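Side-chain contacts in Ser-thr phosphatase MSPP (Mycobacterium smegmatis, PDB 2JFR), which probably removes phosphate from phosphorylated serine and threonine residues of proteins, as a metal-dependent phosphatase of the PPM (PP2C) family: residues T143-E146 and A147-P151; L196-D199 and A200-P204; L66-A69 and V70-N74. All coordinates share one frame; numbering follows the deposited sequence.

The three contacts are local: each joins neighbouring turns of one stretch of chain. Contact 3 comes first in sequence, within helix 63-81. Contact 1 follows at the short helix 144-147, and contact 2 at the C-terminal end of helix 194-201. The chain carries two antiparallel beta sheets with helices outside them, the layered PP2C fold. Contacts 1 and 2 have centres about 21 Å apart and nearest atoms about 4 Å apart, without touching. Contact 3 lies across the chain's centre, about 30 Å from contact 1 and 32 Å from contact 2, centre to centre. Contact 1 comes near the metal site (Arg148 side chain about 8 Å from a bound magnesium ion); contact 3 does not.

Contact 1 (T143-E146 and A147-P151); sequences TRHE and ARWHP
A capping box starts the short helix 144-147, and an aromatic pair joins the helix to the residues just after it: His145 meets Trp149 in an edge-to-face (T-shaped) stack. The edge of the indole points at the imidazole face. The ring planes are 72° apart. Trp149 NE1 lies over that face toward its rim, 3.3 Å from His145 NE2. His145 CG is anti to the backbone N (chi1 176°), which carries the imidazole along the helix toward Trp149. At the imidazole edge, water 1 lies in the ring plane and joins His145 ND1 (2.8 Å) to Arg148 NH1 (3.0 Å). The helix start is held by backbone and side-chain bonds. In the capping box, Glu146 N donates to Thr143 OG1 at 3.0 Å. Thr143 N donates in return to Glu146 OE1 at 2.8 Å, from above the carboxylate plane. Ala147 N then bonds to Thr143 O (2.9 Å), and Trp149 N to Glu146 O (3.0 Å). The indole also covers Arg148: Trp149 CZ2 sits over the centre of the guanidinium. That group is held by the carbonyls of Phe189 and Ala192, just before helix 194-201. Ala147 and His150 pack on helix 132-138.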
loop_
_atom_site.group_PDB
_atom_site.type_symbol
_atom_site.label_atom_id
_atom_site.label_comp_id
_atom_site.label_asym_id
_atom_site.label_seq_id
_atom_site.Cartn_x
_atom_site.Cartn_y
_atom_site.Cartn_z
ATOM N N THR A 143 -13.257 15.843 0.863
ATOM C CA THR A 143 -11.850 15.853 0.512
ATOM C C THR A 143 -11.085 14.699 1.118
ATOM O O THR A 143 -11.553 14.042 2.051
ATOM C CB THR A 143 -11.140 17.140 0.994
ATOM O OG1 THR A 143 -11.131 17.184 2.400
ATOM C CG2 THR A 143 -11.837 18.410 0.414
ATOM N N ARG A 144 -9.886 14.405 0.583
ATOM C CA ARG A 144 -9.048 13.396 1.188
ATOM C C ARG A 144 -8.691 13.718 2.657
ATOM O O ARG A 144 -8.641 12.890 3.529
ATOM C CB ARG A 144 -7.783 13.192 0.356
ATOM C CG ARG A 144 -7.947 12.728 -1.100
ATOM C CD ARG A 144 -6.608 12.162 -1.609
ATOM N NE ARG A 144 -6.490 12.176 -3.077
ATOM C CZ ARG A 144 -6.953 11.160 -3.819
ATOM N NH1 ARG A 144 -7.535 10.048 -3.356
ATOM N NH2 ARG A 144 -6.773 11.285 -5.164
ATOM N N HIS A 145 -8.478 15.001 2.955
ATOM C CA HIS A 145 -8.186 15.374 4.327
ATOM C C HIS A 145 -9.364 15.045 5.240
ATOM O O HIS A 145 -9.227 14.503 6.306
ATOM C CB HIS A 145 -7.747 16.854 4.400
ATOM C CG HIS A 145 -7.522 17.290 5.805
ATOM N ND1 HIS A 145 -6.343 16.972 6.498
ATOM C CD2 HIS A 145 -8.309 17.964 6.666
ATOM C CE1 HIS A 145 -6.448 17.497 7.731
ATOM N NE2 HIS A 145 -7.621 18.099 7.863
ATOM N N GLU A 146 -10.555 15.466 4.780
ATOM C CA GLU A 146 -11.782 15.118 5.524
ATOM C C GLU A 146 -11.946 13.626 5.739
ATOM O O GLU A 146 -12.377 13.211 6.810
ATOM C CB GLU A 146 -13.070 15.635 4.807
ATOM C CG GLU A 146 -13.124 17.138 4.862
ATOM C CD GLU A 146 -13.991 17.862 3.893
ATOM O OE1 GLU A 146 -14.508 17.397 2.861
ATOM O OE2 GLU A 146 -14.193 19.070 4.195
ATOM N N ALA A 147 -11.626 12.819 4.703
ATOM C CA ALA A 147 -11.718 11.384 4.848
ATOM C C ALA A 147 -10.848 10.833 6.016
ATOM O O ALA A 147 -11.182 9.794 6.567
ATOM C CB ALA A 147 -11.384 10.726 3.512
ATOM N N ARG A 148 -9.735 11.497 6.390
ATOM C CA ARG A 148 -8.889 11.032 7.487
ATOM C C ARG A 148 -9.653 10.951 8.789
ATOM O O ARG A 148 -9.298 10.167 9.641
ATOM C CB ARG A 148 -7.641 11.921 7.876
ATOM C CG ARG A 148 -6.682 11.977 6.815
ATOM C CD ARG A 148 -5.551 12.868 7.116
ATOM N NE ARG A 148 -4.708 12.407 8.218
ATOM C CZ ARG A 148 -3.776 13.105 8.860
ATOM N NH1 ARG A 148 -3.480 14.325 8.469
ATOM N NH2 ARG A 148 -3.109 12.560 9.867
ATOM N N TRP A 149 -10.690 11.817 8.928
ATOM C CA TRP A 149 -11.416 11.975 10.181
ATOM C C TRP A 149 -12.790 11.422 10.114
ATOM O O TRP A 149 -13.517 11.459 11.113
ATOM C CB TRP A 149 -11.415 13.490 10.609
ATOM C CG TRP A 149 -10.065 14.107 10.350
ATOM C CD1 TRP A 149 -9.779 15.076 9.479
ATOM C CD2 TRP A 149 -8.818 13.732 11.022
ATOM N NE1 TRP A 149 -8.433 15.368 9.496
ATOM C CE2 TRP A 149 -7.835 14.547 10.436
ATOM C CE3 TRP A 149 -8.502 12.790 11.970
ATOM C CZ2 TRP A 149 -6.458 14.488 10.803
ATOM C CZ3 TRP A 149 -7.173 12.723 12.352
ATOM C CH2 TRP A 149 -6.211 13.568 11.757
ATOM N N HIS A 150 -13.153 10.851 8.978
ATOM C CA HIS A 150 -14.524 10.370 8.774
ATOM C C HIS A 150 -14.765 9.195 9.680
ATOM O O HIS A 150 -13.898 8.290 9.782
ATOM C CB HIS A 150 -14.744 10.000 7.307
ATOM C CG HIS A 150 -16.161 9.685 6.952
ATOM N ND1 HIS A 150 -16.755 8.568 7.278
ATOM C CD2 HIS A 150 -17.065 10.437 6.328
ATOM C CE1 HIS A 150 -18.000 8.587 6.915
ATOM N NE2 HIS A 150 -18.227 9.732 6.293
ATOM N N PRO A 151 -15.906 9.142 10.325
ATOM C CA PRO A 151 -16.109 8.085 11.315
ATOM C C PRO A 151 -16.243 6.712 10.767
ATOM O O PRO A 151 -16.237 5.744 11.527
ATOM C CB PRO A 151 -17.405 8.568 11.990
ATOM C CG PRO A 151 -18.119 9.401 10.961
ATOM C CD PRO A 151 -16.980 10.115 10.333
HETATM O O HOH W 1 -3.986 15.560 5.824
#

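Contact 2 (L196-D199 and A200-P204); sequences LIVD and AATSP
Val198, in the last turn of helix 194-201, and Thr202, the first residue past its end, have side chains that meet at an oblique angle. Val198 CG1 approaches Thr202 CG2 at 4.2 Å, a loose methyl contact. Thr202 OG1 sits between its own backbone N and carbonyl carbon (chi1 53°), and this turns the hydroxyl back over the last helical turn. There it has two carbonyls in reach: Val198 O at 2.9 Å and Asp199 O at 3.2 Å from OG1. Its single proton can serve either, and the choice is not settled. Thr202 N makes weak bonds to the same two oxygens. Ser203 turns its hydroxyl to a different carbonyl. Ser203 OG donates to Ala200 O at 2.8 Å, and Ser203 N reaches that oxygen at 3.1 Å from the same face of its plane. Asp199 directs its carboxylate out of the segment to a salt bridge with Arg212 of helix 206-219, which also bonds Ser203 OG. Arg180 donates to the carbonyls of Ala201 and Ser203. The helix runs out here: its last carbonyls are met by backbone bonds, some weak, by the hydroxyls of Thr202 and Ser203 and by Arg180.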
loop_
_atom_site.group_PDB
_atom_site.type_symbol
_atom_site.label_atom_id
_atom_site.label_comp_id
_atom_site.label_asym_id
_atom_site.label_seq_id
_atom_site.Cartn_x
_atom_site.Cartn_y
_atom_site.Cartn_z
ATOM N N LEU A 196 4.333 17.272 8.893
ATOM C CA LEU A 196 5.463 16.460 9.382
ATOM C C LEU A 196 5.578 15.134 8.662
ATOM O O LEU A 196 6.687 14.644 8.429
ATOM C CB LEU A 196 5.213 16.411 10.883
ATOM C CG LEU A 196 6.381 15.731 11.579
ATOM C CD1 LEU A 196 7.634 16.571 11.501
ATOM C CD2 LEU A 196 5.964 15.502 13.023
ATOM N N ILE A 197 4.454 14.558 8.211
ATOM C CA ILE A 197 4.515 13.397 7.319
ATOM C C ILE A 197 5.289 13.745 6.065
ATOM O O ILE A 197 6.156 12.989 5.633
ATOM C CB ILE A 197 3.119 12.850 6.986
ATOM C CG1 ILE A 197 2.427 12.314 8.254
ATOM C CG2 ILE A 197 3.212 11.792 5.907
ATOM C CD1 ILE A 197 0.965 12.002 8.048
ATOM N N VAL A 198 4.976 14.883 5.448
ATOM C CA VAL A 198 5.659 15.279 4.232
ATOM C C VAL A 198 7.113 15.540 4.487
ATOM O O VAL A 198 7.968 15.166 3.670
ATOM C CB VAL A 198 4.947 16.478 3.593
ATOM C CG1 VAL A 198 5.780 16.962 2.386
ATOM C CG2 VAL A 198 3.526 16.095 3.186
ATOM N N ASP A 199 7.435 16.175 5.623
ATOM C CA ASP A 199 8.863 16.397 5.992
ATOM C C ASP A 199 9.631 15.034 6.052
ATOM O O ASP A 199 10.706 14.869 5.511
ATOM C CB ASP A 199 8.930 17.140 7.317
ATOM C CG ASP A 199 10.274 17.241 7.939
ATOM O OD1 ASP A 199 11.029 17.976 7.279
ATOM O OD2 ASP A 199 10.571 16.711 9.056
ATOM N N ALA A 200 8.998 14.056 6.714
ATOM C CA ALA A 200 9.633 12.738 6.764
ATOM C C ALA A 200 9.749 12.131 5.381
ATOM O O ALA A 200 10.777 11.545 5.003
ATOM C CB ALA A 200 8.816 11.847 7.707
ATOM N N ALA A 201 8.680 12.191 4.586
ATOM C CA ALA A 201 8.599 11.537 3.296
ATOM C C ALA A 201 9.588 12.131 2.277
ATOM O O ALA A 201 9.878 11.442 1.298
ATOM C CB ALA A 201 7.212 11.628 2.734
ATOM N N THR A 202 10.040 13.335 2.499
ATOM C CA THR A 202 10.962 14.015 1.592
ATOM C C THR A 202 12.386 13.928 2.091
ATOM O O THR A 202 13.289 14.536 1.488
ATOM C CB THR A 202 10.569 15.472 1.360
ATOM O OG1 THR A 202 10.401 16.190 2.594
ATOM C CG2 THR A 202 9.261 15.557 0.575
ATOM N N SER A 203 12.656 13.158 3.120
ATOM C CA SER A 203 14.010 13.019 3.613
ATOM C C SER A 203 14.913 12.516 2.483
ATOM O O SER A 203 14.544 11.527 1.825
ATOM C CB SER A 203 14.098 12.003 4.700
ATOM O OG SER A 203 13.309 12.319 5.814
ATOM N N PRO A 204 16.018 13.160 2.180
ATOM C CA PRO A 204 16.756 12.716 0.966
ATOM C C PRO A 204 17.148 11.263 0.943
ATOM O O PRO A 204 17.031 10.647 -0.115
ATOM C CB PRO A 204 18.036 13.576 1.063
ATOM C CG PRO A 204 17.545 14.833 1.710
ATOM C CD PRO A 204 16.563 14.377 2.774
#

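Contact 3 (L66-A69 and V70-N74); sequences LLEA and VQQAN
Glu68 and Gln72 touch through their polar ends, one turn apart on helix 63-81. Gln72 NE2 donates to Glu68 OE2 at 2.9 Å. The bond is bent, with an N-H...O angle of 134°. The donor comes from above the carboxylate plane, and the oxygen is likewise tilted from the amide plane. The two flat groups are 26° apart. Both chains fold to meet: Glu68 has CG anti to its backbone N and bends at chi2 (49°), while Gln72 bends at chi2 in the opposite sense. Gln72 CG also packs 3.4 Å from Glu68 OE2. Both residues are exposed and each has two deposited conformers; the bond belongs to one pair of these and is doubtful beyond it.

A second polar link runs through water. Water 2 donates to Leu67 O at 2.8 Å and accepts from Gln71 NE2 at 2.9 Å. Gln71 NE2 also donates to the carbonyl of Ile166, so this amide is tied through the water to its own helix and directly to the loop of Ile166.

Backbone bonds carry the rest. Val70 N, Gln71 N, Gln72 N and Ala73 N bond to the carbonyls of Leu66, Leu67, Glu68 and Ala69 respectively, each four residues back. The one for Gln72 N to Glu68 O measures 2.8 Å. Aliphatic carbons also rest against the carbonyl oxygens one turn back: Val70 CG2 is 3.4 Å from Leu66 O, and Ala73 CB is 3.4 Å from Ala69 O.

Other surfaces of the helix face the protein. Leu66, Ala69 and Val70 pack on Leu53 of helix 42-59, and Leu66, Leu67 and Val70 on Val108 of strand 106-110. The arrangement is that of an amphipathic alpha helix laid against a beta sheet, in the helical layer outside one sheet of the PP2C fold.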
loop_
_atom_site.group_PDB
_atom_site.type_symbol
_atom_site.label_atom_id
_atom_site.label_comp_id
_atom_site.label_asym_id
_atom_site.label_seq_id
_atom_site.Cartn_x
_atom_site.Cartn_y
_atom_site.Cartn_z
ATOM N N LEU A 66 1.098 -9.718 -13.352
ATOM C CA LEU A 66 0.855 -9.049 -12.079
ATOM C C LEU A 66 -0.593 -9.150 -11.705
ATOM O O LEU A 66 -0.936 -9.475 -10.562
ATOM C CB LEU A 66 1.312 -7.582 -12.159
ATOM C CG LEU A 66 1.057 -6.741 -10.917
ATOM C CD1 LEU A 66 1.755 -7.348 -9.732
ATOM C CD2 LEU A 66 1.448 -5.305 -11.144
ATOM N N LEU A 67 -1.467 -8.885 -12.659
ATOM C CA LEU A 67 -2.901 -8.983 -12.378
ATOM C C LEU A 67 -3.289 -10.400 -12.006
ATOM O O LEU A 67 -4.086 -10.636 -11.087
ATOM C CB LEU A 67 -3.748 -8.455 -13.531
ATOM C CG LEU A 67 -3.606 -6.977 -13.752
ATOM C CD1 LEU A 67 -4.222 -6.605 -15.092
ATOM C CD2 LEU A 67 -4.264 -6.217 -12.616
ATOM N N GLU A 68 -2.740 -11.384 -12.715
ATOM C CA GLU A 68 -2.955 -12.806 -12.405
ATOM C C GLU A 68 -2.465 -13.131 -10.989
ATOM O O GLU A 68 -3.112 -13.867 -10.264
ATOM C CB GLU A 68 -2.300 -13.717 -13.417
ATOM C CG GLU A 68 -2.618 -15.186 -13.197
ATOM C CD GLU A 68 -4.025 -15.617 -13.005
ATOM O OE1 GLU A 68 -5.049 -15.016 -13.408
ATOM O OE2 GLU A 68 -4.237 -16.724 -12.424
ATOM N N ALA A 69 -1.319 -12.578 -10.630
ATOM C CA ALA A 69 -0.741 -12.850 -9.308
ATOM C C ALA A 69 -1.622 -12.290 -8.216
ATOM O O ALA A 69 -1.765 -12.906 -7.158
ATOM C CB ALA A 69 0.651 -12.269 -9.241
ATOM N N VAL A 70 -2.243 -11.132 -8.460
ATOM C CA VAL A 70 -3.173 -10.579 -7.490
ATOM C C VAL A 70 -4.408 -11.480 -7.373
ATOM O O VAL A 70 -4.889 -11.723 -6.271
ATOM C CB VAL A 70 -3.533 -9.141 -7.878
ATOM C CG1 VAL A 70 -4.689 -8.595 -7.007
ATOM C CG2 VAL A 70 -2.289 -8.235 -7.751
ATOM N N GLN A 71 -4.928 -11.986 -8.494
ATOM C CA GLN A 71 -6.020 -12.899 -8.465
ATOM C C GLN A 71 -5.652 -14.153 -7.700
ATOM O O GLN A 71 -6.449 -14.658 -6.894
ATOM C CB GLN A 71 -6.443 -13.309 -9.868
ATOM C CG GLN A 71 -7.048 -12.205 -10.725
ATOM C CD GLN A 71 -8.392 -11.789 -10.175
ATOM O OE1 GLN A 71 -9.263 -12.558 -9.808
ATOM N NE2 GLN A 71 -8.591 -10.508 -10.096
ATOM N N GLN A 72 -4.465 -14.698 -7.916
ATOM C CA GLN A 72 -4.059 -15.889 -7.219
ATOM C C GLN A 72 -3.880 -15.621 -5.733
ATOM O O GLN A 72 -4.214 -16.481 -4.913
ATOM C CB GLN A 72 -2.778 -16.404 -7.856
ATOM C CG GLN A 72 -3.051 -17.059 -9.218
ATOM C CD GLN A 72 -4.231 -18.084 -9.190
ATOM O OE1 GLN A 72 -4.280 -19.013 -8.396
ATOM N NE2 GLN A 72 -5.302 -17.860 -10.000
ATOM N N ALA A 73 -3.376 -14.462 -5.371
ATOM C CA ALA A 73 -3.248 -14.090 -3.971
ATOM C C ALA A 73 -4.627 -14.066 -3.304
ATOM O O ALA A 73 -4.816 -14.582 -2.208
ATOM C CB ALA A 73 -2.545 -12.752 -3.812
ATOM N N ASN A 74 -5.604 -13.451 -3.991
ATOM C CA ASN A 74 -6.969 -13.439 -3.469
ATOM C C ASN A 74 -7.480 -14.855 -3.217
ATOM O O ASN A 74 -8.030 -15.135 -2.161
ATOM C CB ASN A 74 -7.871 -12.697 -4.458
ATOM C CG ASN A 74 -9.269 -12.667 -3.947
ATOM O OD1 ASN A 74 -9.546 -12.032 -2.941
ATOM N ND2 ASN A 74 -10.162 -13.393 -4.616
HETATM O O HOH W 2 -6.286 -8.889 -10.643
#